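Local coordinates for BT_2262 (uncharacterised lipoprotein) (Bacteroides thetaiotaomicron, PDB 5FQ8) that is of unknown function but is a lipoprotein that joins an Ig-like domain to a C-terminal beta domain, consistent with a place at the bacterial surface, at residues Tyr38-Glu41 and Ile47-Ser50. Numbering follows the deposited sequence.
Sequences YYAE and ITES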
loop_
_atom_site.group_PDB
_atom_site.type_symbol
_atom_site.label_atom_id
_atom_site.label_comp_id
_atom_site.label_asym_id
_atom_site.label_seq_id
_atom_site.Cartn_x
_atom_site.Cartn_y
_atom_site.Cartn_z
ATOM N N TYR G 38 22.595 4.631 -56.495
ATOM C CA TYR G 38 22.770 4.717 -55.051
ATOM C C TYR G 38 22.239 6.064 -54.587
ATOM O O TYR G 38 22.100 6.999 -55.380
ATOM C CB TYR G 38 24.235 4.550 -54.650
ATOM C CG TYR G 38 25.156 5.423 -55.451
ATOM C CD1 TYR G 38 25.431 6.715 -55.056
ATOM C CD2 TYR G 38 25.737 4.957 -56.617
ATOM C CE1 TYR G 38 26.255 7.513 -55.795
ATOM C CE2 TYR G 38 26.562 5.745 -57.355
ATOM C CZ TYR G 38 26.820 7.022 -56.943
ATOM O OH TYR G 38 27.653 7.812 -57.690
ATOM N N TYR G 39 21.949 6.151 -53.291
ATOM C CA TYR G 39 21.456 7.381 -52.687
ATOM C C TYR G 39 22.203 7.662 -51.395
ATOM O O TYR G 39 22.363 6.771 -50.559
ATOM C CB TYR G 39 19.951 7.295 -52.409
ATOM C CG TYR G 39 19.428 8.473 -51.632
ATOM C CD1 TYR G 39 19.208 9.689 -52.252
ATOM C CD2 TYR G 39 19.168 8.371 -50.278
ATOM C CE1 TYR G 39 18.739 10.770 -51.547
ATOM C CE2 TYR G 39 18.698 9.445 -49.564
ATOM C CZ TYR G 39 18.486 10.643 -50.203
ATOM O OH TYR G 39 18.015 11.719 -49.492
ATOM N N ALA G 40 22.640 8.905 -51.224
ATOM C CA ALA G 40 23.381 9.305 -50.036
ATOM C C ALA G 40 22.767 10.566 -49.452
ATOM O O ALA G 40 22.544 11.546 -50.167
ATOM C CB ALA G 40 24.862 9.537 -50.344
ATOM N N GLU G 41 22.522 10.544 -48.150
ATOM C CA GLU G 41 21.866 11.632 -47.452
ATOM C C GLU G 41 22.718 12.072 -46.275
ATOM O O GLU G 41 23.406 11.261 -45.649
ATOM C CB GLU G 41 20.488 11.200 -46.952
ATOM C CG GLU G 41 19.515 12.315 -46.659
ATOM C CD GLU G 41 18.214 11.786 -46.112
ATOM O OE1 GLU G 41 18.209 11.297 -44.963
ATOM O OE2 GLU G 41 17.203 11.837 -46.839
ATOM N N ILE G 47 23.324 14.269 -50.739
ATOM C CA ILE G 47 24.738 14.325 -51.081
ATOM C C ILE G 47 25.102 13.137 -51.956
ATOM O O ILE G 47 26.221 12.624 -51.891
ATOM C CB ILE G 47 25.617 14.367 -49.822
ATOM C CG1 ILE G 47 25.286 13.197 -48.903
ATOM C CG2 ILE G 47 25.416 15.668 -49.102
ATOM C CD1 ILE G 47 26.446 12.750 -48.066
ATOM N N THR G 48 24.163 12.702 -52.786
ATOM C CA THR G 48 24.430 11.581 -53.670
ATOM C C THR G 48 25.560 11.888 -54.634
ATOM O O THR G 48 26.294 10.985 -55.042
ATOM C CB THR G 48 23.164 11.228 -54.428
ATOM O OG1 THR G 48 22.151 10.913 -53.477
ATOM C CG2 THR G 48 23.384 10.044 -55.310
ATOM N N GLU G 49 25.735 13.151 -54.988
ATOM C CA GLU G 49 26.801 13.510 -55.901
ATOM C C GLU G 49 28.177 13.445 -55.251
ATOM O O GLU G 49 29.178 13.612 -55.955
ATOM C CB GLU G 49 26.540 14.910 -56.461
ATOM C CG GLU G 49 26.500 16.023 -55.410
ATOM C CD GLU G 49 25.180 16.111 -54.644
ATOM O OE1 GLU G 49 24.488 15.082 -54.481
ATOM O OE2 GLU G 49 24.831 17.225 -54.204
ATOM N N SER G 50 28.256 13.202 -53.944
ATOM C CA SER G 50 29.528 13.205 -53.238
ATOM C C SER G 50 30.122 11.823 -53.069
ATOM O O SER G 50 31.241 11.705 -52.568
ATOM C CB SER G 50 29.370 13.845 -51.859
ATOM O OG SER G 50 29.125 15.232 -51.976
#
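Ala40 meets Ile47 and Thr48 where a beta hairpin of the Ig-like domain ends: strand 38-42 pairs with the short strand 45-46, and the chain then turns into a 3-10 segment, 48-50. Two hydrogen bonds hold Ala40. Ile47 N donates to Ala40 O (2.9 Å), bent to 150° at the hydrogen. On the same edge of the strand, Ala40 N donates to Thr48 OG1 (3.1 Å) in an almost straight line, 176°, so a side-chain hydroxyl accepts where a strand partner would usually offer a carbonyl. Thr48 OG1 is also hydrogen-bonded to Asp46 OD2. Without the hydroxyl, as with an alanine in place of Thr48, Ala40 N would probably lose its acceptor and Asp46 its bonded partner. Apolar contacts flank these bonds: Ile47 CG1 packs 4.0 Å from Ala40 CB, while Ala40 and Ile47 also touch strand 10-19 through Leu17 and Val15. The Tyr39 ring comes obliquely against the hydroxyl, Tyr39 CD1 3.4 Å from Thr48 OG1. Beyond Thr48, the Tyr38 ring, which also meets Tyr69, turns an edge to Thr48 O. With OG1 beside the backbone N (chi1 -58°), the Thr48 methyl falls anti to that N and lies beside Tyr38, Thr48 CG2 3.9 Å from Tyr38 CE1.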